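Local atomic coordinates of putative methyltransferase (Emericella variicolor, PDB entry 7DMB), a protein that probably transfers methyl groups as a trans-acting methyltransferase of calbistrin biosynthesis, and holds S-adenosyl-L-homocysteine in the crystal. Residues 356-361 and 378-383; 274-279 and 299-304; 32-37 and 305-310; 311-316 and 372-377. All blocks are in the same frame, centred on the assembly; numbering follows the deposited sequence.

Contact 1. Residues 356-361 and 378-383; sequences AGFEGL and MLARVA
F358 sets the edge of its ring against the backbone of R381, in the antiparallel hairpin of strands 358-366 and 375-382 at one border of the methyltransferase sheet. With CG opposite the carbonyl carbon (chi1 -63°), the ring brings CD1 to 3.5 Å from R381 O, near the ring plane. CE1 then meets V382 CG2 at 4.2 Å, while A380 CB comes in obliquely. L353 of helix 346-355 and L308 of strand 306-313 also touch the F358 side chain. At the other end, L361 and M378 cross at a slant: CD2 of L361 presses on M378 CB at 3.5 Å. E359 and R381 run alongside each other in the same direction, yet their charged ends stay apart, with E359 OE1 5.0 Å from R381 NH1, so any attraction is probably weak. The backbones join where E359 N donates to R381 O, almost straight onto the carbonyl, and where A383 N donates to G357 O. G357 ends helix 346-355 in a Schellman motif, its positive phi turning the chain into the strand. Farther along, one water spans the strands, donating to G360 O and accepting from R381 N, 2.7 Å from each of these atoms.

Contact 2. Residues 274-279 and 299-304; sequences GAYDVV and RTLLQP
Y276 and Q303 are joined by the straightest bond of this contact: Q303 N donates to Y276 O at 2.8 Å, with 167° at the hydrogen. The contact belongs to the beta-alpha-beta crossover that leaves strand 276-282, passes through helix 291-301 and returns as strand 306-313, the neighbouring parallel strand of the Rossmann-like sheet. Y276 and L302 form a short parallel bridge. Just before it, G274 N reaches back to T300 O (2.7 Å), in the carbonyl plane, tying the turn to the last turn of the helix; the bond from Y276 N to L301 O is weak. L301 O also lies at the edge of the Y276 ring, in its plane, and the leucine side chain runs beside the ring with CD2 4.1 Å from CE2. Farther along the strand, L302 CD2 meets V279 CG2 at 3.6 Å, the two side chains crossing at an angle. A second shell sets these groups: L203 touches Y276, I205 touches V279, and V382 with F358 packs on L302. D277 is held by a salt bridge from OD1 to R201. The same oxygen accepts from Q303, whose chain bends at chi2 (121°) and so turns its amide towards the carboxylate. Q303 NE2 comes to D277 OD1 at 3.1 Å on the anti side, 25° out of the carboxylate plane.

Contact 3. Residues 32-37 and 305-310; sequences VDLQWT and KGFLFN
W36 and F307 bring two rings together obliquely, the five-membered ring of W36 and the F307 ring having their planes 67° apart. One face of the F307 ring carries L34, whose CD2 sits 4.2 Å from the ring centroid in a CH-pi contact; the two side chains cross at about a right angle. In the plane of that ring, at its edge, lie L34 O, 3.6 Å from F307 CE2, and W36 NE1. The indole is flanked too: L34 CB stands over one of its faces, toward the rim, and K305 O lies at its edge. W36 NE1 donates to K305 O at 2.9 Å with 169° at the hydrogen. The oxygen is almost exactly in the indole plane, whereas the donor sits well above the carbonyl plane, 44° out of it, and so does not use a lone pair. Farther round the indole, CZ2 meets F307 CD2 at 3.7 Å. These contacts dock the loop after strand 31-32 onto the start of strand 306-313 in the Rossmann-like sheet, joining parts of the chain 268 residues apart. M193 and T196, near the end of helix 187-196, also touch W36, and V278 touches it from the neighbouring strand 276-282; H362 packs on F307 edge-to-face. K305 and W36 run antiparallel, side by side. Two bends in the K305 chain bring its CE to 3.4 Å from Q35 O, and K305 CB lies 4.0 Å from W36 CD1.

Contact 4. Residues 311-316 and 372-377; sequences QELSPP and FYYNAN
Q311 and N377 meet because the glutamine is stretched out, CG opposite the backbone N (chi1 -167°), while N377 turns its amide alongside. Q311 NE2 donates to N377 OD1 at 2.7 Å, in the carbonyl plane. The Q311 amide also lies flat against that of N375, the planes only 5° apart, with Q311 CD 3.9 Å from N375 ND2. Both amides have further partners: Q311 OE1 accepts from S282, N375 OD1 from N283. Y373 has CG between its backbone N and carbonyl carbon (chi1 75°), which turns the ring back until S314 OG lies at its edge, near its plane; Y373 OH donates to S314 OG at 2.6 Å. P315 lies over one face of the Y374 ring, CB 4.1 Å from the centroid, while L313 CD2 sits at that ring's edge. Backbone bonds complete the ladder: E312 and A376 exchange two, E312 N to A376 O at 3.0 Å and A376 N to E312 O at 2.9 Å, and S314 N donates to Y374 O. The pairing is that of the antiparallel last strand inserted beside strand 306-313 in the seven-stranded class I methyltransferase sheet, here with the Q311 side chain about 7 Å from bound S-adenosyl-L-homocysteine.

Overall arrangement
All four contacts reach one seven-stranded mixed sheet. Along it, strand 276-282 (contact 2) pairs with strand 306-313 (contacts 3 and 4), which pairs with strand 375-382 (contacts 1 and 4), followed by strand 358-366 (contact 1). Contact 3 closes a long loop of the chain, and contact 2 is nested inside that loop; contacts 1 and 4 come later and interleave. Centres of contacts 1, 2 and 3 lie 9 to 12 Å apart at one end of the strands; contact 4 lies 19 to 25 Å from each of them, toward the S-adenosyl-L-homocysteine site. Contact 4 and contact 2, with L301 beside ligand-binding I262, thus approach the pocket; contact 3, docking the N-terminal loop, lies away.

Contact 1. Residues 356-361 and 378-383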
loop_
_atom_site.group_PDB
_atom_site.type_symbol
_atom_site.label_atom_id
_atom_site.label_comp_id
_atom_site.label_asym_id
_atom_site.label_seq_id
_atom_site.Cartn_x
_atom_site.Cartn_y
_atom_site.Cartn_z
ATOM N N ALA A 356 -1.746 -11.859 17.893
ATOM C CA ALA A 356 -0.300 -11.901 17.706
ATOM C C ALA A 356 0.484 -11.291 18.858
ATOM O O ALA A 356 1.704 -11.146 18.749
ATOM C CB ALA A 356 0.081 -11.186 16.406
ATOM N N GLY A 357 -0.182 -10.890 19.933
ATOM C CA GLY A 357 0.494 -10.277 21.054
ATOM C C GLY A 357 0.595 -8.764 21.038
ATOM O O GLY A 357 1.421 -8.212 21.778
ATOM N N PHE A 358 -0.195 -8.074 20.217
ATOM C CA PHE A 358 -0.345 -6.631 20.331
ATOM C C PHE A 358 -1.630 -6.324 21.105
ATOM O O PHE A 358 -2.497 -7.180 21.251
ATOM C CB PHE A 358 -0.387 -5.969 18.946
ATOM C CG PHE A 358 0.882 -6.128 18.143
ATOM C CD1 PHE A 358 1.807 -5.099 18.078
ATOM C CD2 PHE A 358 1.123 -7.288 17.424
ATOM C CE1 PHE A 358 2.971 -5.231 17.322
ATOM C CE2 PHE A 358 2.281 -7.434 16.664
ATOM C CZ PHE A 358 3.204 -6.408 16.609
ATOM N N GLU A 359 -1.738 -5.088 21.608
ATOM C CA GLU A 359 -2.948 -4.612 22.282
ATOM C C GLU A 359 -4.042 -4.261 21.278
ATOM O O GLU A 359 -4.698 -3.225 21.410
ATOM C CB GLU A 359 -2.654 -3.383 23.150
ATOM C CG GLU A 359 -1.514 -3.537 24.150
ATOM C CD GLU A 359 -1.252 -2.256 24.957
ATOM O OE1 GLU A 359 -0.577 -2.343 26.015
ATOM O OE2 GLU A 359 -1.716 -1.163 24.534
ATOM N N GLY A 360 -4.240 -5.097 20.263
ATOM C CA GLY A 360 -5.100 -4.637 19.201
ATOM C C GLY A 360 -4.558 -3.356 18.590
ATOM O O GLY A 360 -3.373 -2.996 18.723
ATOM N N LEU A 361 -5.458 -2.652 17.912
ATOM C CA LEU A 361 -5.119 -1.340 17.390
ATOM C C LEU A 361 -4.947 -0.340 18.530
ATOM O O LEU A 361 -5.567 -0.450 19.588
ATOM C CB LEU A 361 -6.205 -0.852 16.416
ATOM C CG LEU A 361 -6.270 -1.466 15.014
ATOM C CD1 LEU A 361 -7.540 -1.017 14.300
ATOM C CD2 LEU A 361 -5.032 -1.090 14.192
ATOM N N MET A 378 -2.426 2.605 10.634
ATOM C CA MET A 378 -2.704 1.935 11.903
ATOM C C MET A 378 -1.461 1.907 12.788
ATOM O O MET A 378 -0.371 1.536 12.332
ATOM C CB MET A 378 -3.193 0.507 11.664
ATOM C CG MET A 378 -4.516 0.420 10.932
ATOM S SD MET A 378 -4.890 -1.242 10.350
ATOM C CE MET A 378 -3.951 -1.297 8.830
ATOM N N LEU A 379 -1.632 2.271 14.053
ATOM C CA LEU A 379 -0.576 2.147 15.052
ATOM C C LEU A 379 -1.005 1.109 16.083
ATOM O O LEU A 379 -2.139 1.137 16.570
ATOM C CB LEU A 379 -0.282 3.500 15.712
ATOM C CG LEU A 379 0.968 3.600 16.593
ATOM C CD1 LEU A 379 2.250 3.251 15.825
ATOM C CD2 LEU A 379 1.085 5.000 17.197
ATOM N N ALA A 380 -0.129 0.161 16.369
ATOM C CA ALA A 380 -0.427 -0.898 17.320
ATOM C C ALA A 380 0.759 -1.039 18.255
ATOM O O ALA A 380 1.909 -0.906 17.824
ATOM C CB ALA A 380 -0.703 -2.222 16.616
ATOM N N ARG A 381 0.465 -1.299 19.528
ATOM C CA ARG A 381 1.457 -1.413 20.589
ATOM C C ARG A 381 1.623 -2.869 21.003
ATOM O O ARG A 381 0.661 -3.642 21.027
ATOM C CB ARG A 381 1.050 -0.584 21.817
ATOM C CG ARG A 381 2.148 -0.381 22.832
ATOM C CD ARG A 381 1.726 0.556 23.965
ATOM N NE ARG A 381 2.805 1.509 24.226
ATOM C CZ ARG A 381 3.472 1.622 25.369
ATOM N NH1 ARG A 381 3.185 0.851 26.420
ATOM N NH2 ARG A 381 4.435 2.515 25.448
ATOM N N VAL A 382 2.861 -3.237 21.344
ATOM C CA VAL A 382 3.104 -4.568 21.880
ATOM C C VAL A 382 2.320 -4.738 23.177
ATOM O O VAL A 382 2.228 -3.813 23.995
ATOM C CB VAL A 382 4.611 -4.786 22.107
ATOM C CG1 VAL A 382 4.855 -6.121 22.807
ATOM C CG2 VAL A 382 5.371 -4.698 20.776
ATOM N N ALA A 383 1.728 -5.914 23.359
ATOM C CA ALA A 383 1.133 -6.236 24.654
ATOM C C ALA A 383 2.207 -6.843 25.556
ATOM O O ALA A 383 2.270 -6.541 26.748
ATOM C CB ALA A 383 -0.063 -7.187 24.500
HETATM O O HOH W 1 -2.043 -1.360 20.425
#

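Contact 2. Residues 274-279 and 299-304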
loop_
_atom_site.group_PDB
_atom_site.type_symbol
_atom_site.label_atom_id
_atom_site.label_comp_id
_atom_site.label_asym_id
_atom_site.label_seq_id
_atom_site.Cartn_x
_atom_site.Cartn_y
_atom_site.Cartn_z
ATOM N N GLY A 274 13.626 -7.915 19.856
ATOM C CA GLY A 274 13.357 -6.830 20.781
ATOM C C GLY A 274 14.258 -5.623 20.651
ATOM O O GLY A 274 14.343 -4.823 21.589
ATOM N N ALA A 275 14.926 -5.453 19.512
ATOM C CA ALA A 275 15.934 -4.418 19.352
ATOM C C ALA A 275 15.419 -3.188 18.611
ATOM O O ALA A 275 16.225 -2.364 18.155
ATOM C CB ALA A 275 17.153 -4.997 18.630
ATOM N N TYR A 276 14.105 -3.019 18.502
ATOM C CA TYR A 276 13.560 -1.936 17.699
ATOM C C TYR A 276 12.379 -1.299 18.407
ATOM O O TYR A 276 11.549 -1.987 19.017
ATOM C CB TYR A 276 13.155 -2.438 16.301
ATOM C CG TYR A 276 14.358 -2.918 15.509
ATOM C CD1 TYR A 276 15.182 -2.015 14.834
ATOM C CD2 TYR A 276 14.690 -4.267 15.464
ATOM C CE1 TYR A 276 16.317 -2.461 14.114
ATOM C CE2 TYR A 276 15.803 -4.715 14.757
ATOM C CZ TYR A 276 16.615 -3.808 14.091
ATOM O OH TYR A 276 17.692 -4.275 13.385
ATOM N N ASP A 277 12.310 0.023 18.307
ATOM C CA ASP A 277 11.253 0.789 18.943
ATOM C C ASP A 277 10.035 0.917 18.046
ATOM O O ASP A 277 8.902 0.912 18.535
ATOM C CB ASP A 277 11.784 2.171 19.316
ATOM C CG ASP A 277 13.066 2.083 20.092
ATOM O OD1 ASP A 277 13.046 1.385 21.134
ATOM O OD2 ASP A 277 14.094 2.655 19.646
ATOM N N VAL A 278 10.247 1.050 16.741
ATOM C CA VAL A 278 9.161 1.223 15.783
ATOM C C VAL A 278 9.458 0.344 14.578
ATOM O O VAL A 278 10.572 0.374 14.035
ATOM C CB VAL A 278 8.978 2.697 15.351
ATOM C CG1 VAL A 278 7.780 2.840 14.403
ATOM C CG2 VAL A 278 8.784 3.605 16.573
ATOM N N VAL A 279 8.476 -0.450 14.169
ATOM C CA VAL A 279 8.528 -1.175 12.902
ATOM C C VAL A 279 7.535 -0.510 11.960
ATOM O O VAL A 279 6.372 -0.303 12.329
ATOM C CB VAL A 279 8.214 -2.675 13.077
ATOM C CG1 VAL A 279 7.946 -3.335 11.732
ATOM C CG2 VAL A 279 9.360 -3.381 13.796
ATOM N N ARG A 299 6.342 -8.587 16.137
ATOM C CA ARG A 299 6.444 -8.395 17.584
ATOM C C ARG A 299 7.794 -8.866 18.115
ATOM O O ARG A 299 8.369 -8.244 19.021
ATOM C CB ARG A 299 5.316 -9.140 18.303
ATOM C CG ARG A 299 5.355 -8.964 19.833
ATOM C CD ARG A 299 4.770 -10.163 20.547
ATOM N NE ARG A 299 4.041 -9.798 21.763
ATOM C CZ ARG A 299 4.531 -9.911 22.996
ATOM N NH1 ARG A 299 5.768 -10.369 23.186
ATOM N NH2 ARG A 299 3.789 -9.554 24.040
ATOM N N THR A 300 8.304 -9.972 17.571
ATOM C CA THR A 300 9.628 -10.457 17.955
ATOM C C THR A 300 10.682 -9.363 17.822
ATOM O O THR A 300 11.571 -9.241 18.673
ATOM C CB THR A 300 9.994 -11.679 17.103
ATOM O OG1 THR A 300 9.161 -12.779 17.487
ATOM C CG2 THR A 300 11.449 -12.071 17.275
ATOM N N LEU A 301 10.575 -8.531 16.774
ATOM C CA LEU A 301 11.548 -7.466 16.545
ATOM C C LEU A 301 11.404 -6.303 17.522
ATOM O O LEU A 301 12.384 -5.576 17.747
ATOM C CB LEU A 301 11.431 -6.948 15.103
ATOM C CG LEU A 301 11.901 -7.895 13.997
ATOM C CD1 LEU A 301 11.364 -7.483 12.637
ATOM C CD2 LEU A 301 13.435 -7.961 13.962
ATOM N N LEU A 302 10.225 -6.110 18.113
ATOM C CA LEU A 302 9.949 -4.901 18.886
ATOM C C LEU A 302 10.350 -5.031 20.356
ATOM O O LEU A 302 10.194 -6.090 20.967
ATOM C CB LEU A 302 8.463 -4.561 18.790
ATOM C CG LEU A 302 8.081 -4.015 17.411
ATOM C CD1 LEU A 302 6.560 -4.042 17.184
ATOM C CD2 LEU A 302 8.651 -2.592 17.267
ATOM N N GLN A 303 10.857 -3.932 20.921
ATOM C CA GLN A 303 11.110 -3.845 22.352
ATOM C C GLN A 303 9.763 -3.875 23.089
ATOM O O GLN A 303 8.714 -3.723 22.468
ATOM C CB GLN A 303 11.929 -2.607 22.697
ATOM C CG GLN A 303 11.228 -1.283 22.481
ATOM C CD GLN A 303 11.127 -0.456 23.742
ATOM O OE1 GLN A 303 10.883 -0.976 24.840
ATOM N NE2 GLN A 303 11.308 0.855 23.595
ATOM N N PRO A 304 9.749 -4.134 24.404
ATOM C CA PRO A 304 8.450 -4.375 25.081
ATOM C C PRO A 304 7.486 -3.202 25.004
ATOM O O PRO A 304 6.271 -3.420 25.067
ATOM C CB PRO A 304 8.848 -4.698 26.535
ATOM C CG PRO A 304 10.309 -4.342 26.664
ATOM C CD PRO A 304 10.902 -4.345 25.296
#

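Contact 3. Residues 32-37 and 305-310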
loop_
_atom_site.group_PDB
_atom_site.type_symbol
_atom_site.label_atom_id
_atom_site.label_comp_id
_atom_site.label_asym_id
_atom_site.label_seq_id
_atom_site.Cartn_x
_atom_site.Cartn_y
_atom_site.Cartn_z
ATOM N N VAL A 32 -3.229 8.796 20.421
ATOM C CA VAL A 32 -1.913 8.162 20.480
ATOM C C VAL A 32 -1.290 8.488 21.829
ATOM O O VAL A 32 -1.178 9.665 22.191
ATOM C CB VAL A 32 -1.001 8.648 19.343
ATOM C CG1 VAL A 32 0.444 8.210 19.587
ATOM C CG2 VAL A 32 -1.503 8.177 17.986
ATOM N N ASP A 33 -0.874 7.453 22.566
ATOM C CA ASP A 33 -0.174 7.619 23.849
ATOM C C ASP A 33 1.066 6.722 23.856
ATOM O O ASP A 33 0.996 5.542 24.217
ATOM C CB ASP A 33 -1.093 7.313 25.028
ATOM C CG ASP A 33 -0.543 7.849 26.342
ATOM O OD1 ASP A 33 0.583 8.377 26.335
ATOM O OD2 ASP A 33 -1.229 7.747 27.376
ATOM N N LEU A 34 2.205 7.293 23.456
ATOM C CA LEU A 34 3.406 6.489 23.239
ATOM C C LEU A 34 3.930 5.859 24.526
ATOM O O LEU A 34 4.466 4.744 24.488
ATOM C CB LEU A 34 4.487 7.342 22.583
ATOM C CG LEU A 34 4.108 7.895 21.209
ATOM C CD1 LEU A 34 5.172 8.846 20.724
ATOM C CD2 LEU A 34 3.919 6.750 20.209
ATOM N N GLN A 35 3.792 6.545 25.663
ATOM C CA GLN A 35 4.197 6.009 26.971
ATOM C C GLN A 35 5.671 5.580 26.996
ATOM O O GLN A 35 6.026 4.545 27.558
ATOM C CB GLN A 35 3.278 4.854 27.389
ATOM C CG GLN A 35 1.844 5.288 27.729
ATOM C CD GLN A 35 0.894 4.115 27.873
ATOM O OE1 GLN A 35 1.313 2.988 28.134
ATOM N NE2 GLN A 35 -0.403 4.374 27.700
ATOM N N TRP A 36 6.537 6.378 26.370
ATOM C CA TRP A 36 7.978 6.122 26.374
ATOM C C TRP A 36 8.731 6.950 27.409
ATOM O O TRP A 36 9.890 6.647 27.712
ATOM C CB TRP A 36 8.571 6.415 24.989
ATOM C CG TRP A 36 8.237 5.391 23.919
ATOM C CD1 TRP A 36 7.710 4.140 24.102
ATOM C CD2 TRP A 36 8.414 5.544 22.505
ATOM N NE1 TRP A 36 7.554 3.509 22.895
ATOM C CE2 TRP A 36 7.974 4.349 21.897
ATOM C CE3 TRP A 36 8.907 6.576 21.695
ATOM C CZ2 TRP A 36 8.008 4.158 20.516
ATOM C CZ3 TRP A 36 8.946 6.386 20.329
ATOM C CH2 TRP A 36 8.502 5.181 19.751
ATOM N N THR A 37 8.111 7.998 27.922
ATOM C CA THR A 37 8.657 8.867 28.950
ATOM C C THR A 37 7.524 9.158 29.917
ATOM O O THR A 37 6.351 8.959 29.578
ATOM C CB THR A 37 9.193 10.178 28.357
ATOM O OG1 THR A 37 8.167 10.779 27.558
ATOM C CG2 THR A 37 10.423 9.924 27.500
ATOM N N LYS A 305 7.973 -1.974 24.827
ATOM C CA LYS A 305 7.116 -0.809 24.627
ATOM C C LYS A 305 7.048 -0.366 23.165
ATOM O O LYS A 305 6.566 0.732 22.885
ATOM C CB LYS A 305 7.591 0.351 25.510
ATOM C CG LYS A 305 7.416 0.084 27.020
ATOM C CD LYS A 305 8.493 0.775 27.869
ATOM C CE LYS A 305 7.920 1.936 28.680
ATOM N NZ LYS A 305 8.954 2.972 29.022
ATOM N N GLY A 306 7.503 -1.202 22.224
ATOM C CA GLY A 306 7.579 -0.796 20.833
ATOM C C GLY A 306 6.223 -0.779 20.115
ATOM O O GLY A 306 5.198 -1.218 20.635
ATOM N N PHE A 307 6.244 -0.251 18.885
ATOM C CA PHE A 307 5.048 -0.004 18.089
ATOM C C PHE A 307 5.236 -0.518 16.673
ATOM O O PHE A 307 6.322 -0.399 16.088
ATOM C CB PHE A 307 4.703 1.502 18.003
ATOM C CG PHE A 307 3.961 2.040 19.200
ATOM C CD1 PHE A 307 2.572 2.027 19.246
ATOM C CD2 PHE A 307 4.656 2.576 20.278
ATOM C CE1 PHE A 307 1.898 2.535 20.337
ATOM C CE2 PHE A 307 3.982 3.072 21.375
ATOM C CZ PHE A 307 2.613 3.063 21.406
ATOM N N LEU A 308 4.160 -1.074 16.124
ATOM C CA LEU A 308 4.031 -1.292 14.690
ATOM C C LEU A 308 3.206 -0.153 14.103
ATOM O O LEU A 308 2.090 0.113 14.567
ATOM C CB LEU A 308 3.364 -2.637 14.398
ATOM C CG LEU A 308 2.835 -2.788 12.965
ATOM C CD1 LEU A 308 3.971 -2.739 11.938
ATOM C CD2 LEU A 308 2.042 -4.067 12.858
ATOM N N PHE A 309 3.754 0.535 13.107
ATOM C CA PHE A 309 2.967 1.455 12.301
ATOM C C PHE A 309 2.750 0.797 10.949
ATOM O O PHE A 309 3.711 0.544 10.210
ATOM C CB PHE A 309 3.624 2.826 12.151
ATOM C CG PHE A 309 2.948 3.690 11.132
ATOM C CD1 PHE A 309 1.693 4.214 11.374
ATOM C CD2 PHE A 309 3.536 3.923 9.905
ATOM C CE1 PHE A 309 1.049 4.979 10.418
ATOM C CE2 PHE A 309 2.905 4.695 8.965
ATOM C CZ PHE A 309 1.652 5.212 9.218
ATOM N N ASN A 310 1.490 0.510 10.643
ATOM C CA ASN A 310 1.111 -0.344 9.519
ATOM C C ASN A 310 0.154 0.428 8.611
ATOM O O ASN A 310 -0.980 0.731 8.998
ATOM C CB ASN A 310 0.484 -1.640 10.037
ATOM C CG ASN A 310 0.240 -2.674 8.944
ATOM O OD1 ASN A 310 0.950 -2.737 7.940
ATOM N ND2 ASN A 310 -0.770 -3.502 9.153
#

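Contact 4. Residues 311-316 and 372-377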
loop_
_atom_site.group_PDB
_atom_site.type_symbol
_atom_site.label_atom_id
_atom_site.label_comp_id
_atom_site.label_asym_id
_atom_site.label_seq_id
_atom_site.Cartn_x
_atom_site.Cartn_y
_atom_site.Cartn_z
ATOM N N GLN A 311 0.620 0.773 7.419
ATOM C CA GLN A 311 -0.195 1.458 6.423
ATOM C C GLN A 311 -0.709 0.409 5.445
ATOM O O GLN A 311 0.094 -0.266 4.787
ATOM C CB GLN A 311 0.635 2.522 5.705
ATOM C CG GLN A 311 -0.142 3.523 4.846
ATOM C CD GLN A 311 0.776 4.575 4.248
ATOM O OE1 GLN A 311 1.674 4.261 3.454
ATOM N NE2 GLN A 311 0.573 5.830 4.643
ATOM N N GLU A 312 -2.033 0.269 5.339
ATOM C CA GLU A 312 -2.582 -0.876 4.614
ATOM C C GLU A 312 -3.869 -0.535 3.869
ATOM O O GLU A 312 -4.829 -0.026 4.451
ATOM C CB GLU A 312 -2.831 -2.047 5.572
ATOM C CG GLU A 312 -1.629 -2.983 5.750
ATOM C CD GLU A 312 -1.390 -3.856 4.519
ATOM O OE1 GLU A 312 -2.335 -4.003 3.691
ATOM O OE2 GLU A 312 -0.277 -4.415 4.390
ATOM N N LEU A 313 -3.895 -0.876 2.586
ATOM C CA LEU A 313 -5.086 -0.668 1.770
ATOM C C LEU A 313 -6.295 -1.422 2.316
ATOM O O LEU A 313 -6.201 -2.583 2.726
ATOM C CB LEU A 313 -4.814 -1.121 0.341
ATOM C CG LEU A 313 -3.808 -0.241 -0.380
ATOM C CD1 LEU A 313 -3.336 -0.955 -1.636
ATOM C CD2 LEU A 313 -4.463 1.094 -0.698
ATOM N N SER A 314 -7.429 -0.737 2.330
ATOM C CA SER A 314 -8.727 -1.406 2.340
ATOM C C SER A 314 -9.793 -0.544 1.645
ATOM O O SER A 314 -10.839 -0.257 2.233
ATOM C CB SER A 314 -9.136 -1.760 3.781
ATOM O OG SER A 314 -8.994 -0.674 4.689
ATOM N N PRO A 315 -9.575 -0.124 0.391
ATOM C CA PRO A 315 -10.596 0.690 -0.276
ATOM C C PRO A 315 -11.832 -0.136 -0.575
ATOM O O PRO A 315 -11.760 -1.369 -0.695
ATOM C CB PRO A 315 -9.891 1.126 -1.578
ATOM C CG PRO A 315 -8.989 -0.012 -1.887
ATOM C CD PRO A 315 -8.474 -0.466 -0.527
ATOM N N PRO A 316 -12.997 0.503 -0.681
ATOM C CA PRO A 316 -14.201 -0.256 -1.065
ATOM C C PRO A 316 -14.205 -0.665 -2.529
ATOM O O PRO A 316 -14.795 -1.698 -2.873
ATOM C CB PRO A 316 -15.348 0.715 -0.745
ATOM C CG PRO A 316 -14.724 2.067 -0.810
ATOM C CD PRO A 316 -13.302 1.890 -0.301
ATOM N N PHE A 372 -14.753 6.447 0.966
ATOM C CA PHE A 372 -13.879 6.349 -0.207
ATOM C C PHE A 372 -12.467 6.776 0.185
ATOM O O PHE A 372 -11.982 7.859 -0.144
ATOM C CB PHE A 372 -14.447 7.150 -1.379
ATOM C CG PHE A 372 -15.651 6.489 -2.018
ATOM C CD1 PHE A 372 -16.877 7.126 -2.064
ATOM C CD2 PHE A 372 -15.551 5.206 -2.541
ATOM C CE1 PHE A 372 -17.985 6.509 -2.648
ATOM C CE2 PHE A 372 -16.658 4.575 -3.125
ATOM C CZ PHE A 372 -17.871 5.229 -3.175
ATOM N N TYR A 373 -11.809 5.886 0.914
ATOM C CA TYR A 373 -10.417 6.025 1.296
ATOM C C TYR A 373 -9.646 4.870 0.669
ATOM O O TYR A 373 -10.235 3.906 0.167
ATOM C CB TYR A 373 -10.267 6.047 2.825
ATOM C CG TYR A 373 -10.429 4.702 3.489
ATOM C CD1 TYR A 373 -9.330 3.864 3.711
ATOM C CD2 TYR A 373 -11.683 4.251 3.885
ATOM C CE1 TYR A 373 -9.487 2.619 4.312
ATOM C CE2 TYR A 373 -11.846 3.008 4.487
ATOM C CZ TYR A 373 -10.758 2.193 4.698
ATOM O OH TYR A 373 -10.963 0.958 5.291
ATOM N N TYR A 374 -8.314 4.975 0.672
ATOM C CA TYR A 374 -7.482 3.882 0.182
ATOM C C TYR A 374 -6.713 3.195 1.304
ATOM O O TYR A 374 -6.944 2.006 1.559
ATOM C CB TYR A 374 -6.546 4.386 -0.937
ATOM C CG TYR A 374 -7.193 4.219 -2.308
ATOM C CD1 TYR A 374 -7.001 3.054 -3.056
ATOM C CD2 TYR A 374 -8.036 5.204 -2.836
ATOM C CE1 TYR A 374 -7.601 2.888 -4.307
ATOM C CE2 TYR A 374 -8.654 5.036 -4.084
ATOM C CZ TYR A 374 -8.429 3.877 -4.813
ATOM O OH TYR A 374 -9.022 3.698 -6.046
ATOM N N ASN A 375 -5.857 3.926 2.026
ATOM C CA ASN A 375 -5.025 3.387 3.096
ATOM C C ASN A 375 -5.621 3.667 4.479
ATOM O O ASN A 375 -6.049 4.790 4.770
ATOM C CB ASN A 375 -3.629 4.009 3.044
ATOM C CG ASN A 375 -2.678 3.267 2.145
ATOM O OD1 ASN A 375 -2.675 2.049 2.098
ATOM N ND2 ASN A 375 -1.824 4.007 1.452
ATOM N N ALA A 376 -5.592 2.657 5.349
ATOM C CA ALA A 376 -5.705 2.874 6.792
ATOM C C ALA A 376 -4.303 2.950 7.414
ATOM O O ALA A 376 -3.484 2.046 7.225
ATOM C CB ALA A 376 -6.523 1.763 7.455
ATOM N N ASN A 377 -4.035 4.035 8.148
ATOM C CA ASN A 377 -2.765 4.237 8.860
ATOM C C ASN A 377 -2.966 3.779 10.298
ATOM O O ASN A 377 -3.597 4.484 11.092
ATOM C CB ASN A 377 -2.316 5.701 8.820
ATOM C CG ASN A 377 -2.052 6.207 7.397
ATOM O OD1 ASN A 377 -1.008 5.916 6.795
ATOM N ND2 ASN A 377 -3.012 6.958 6.849
#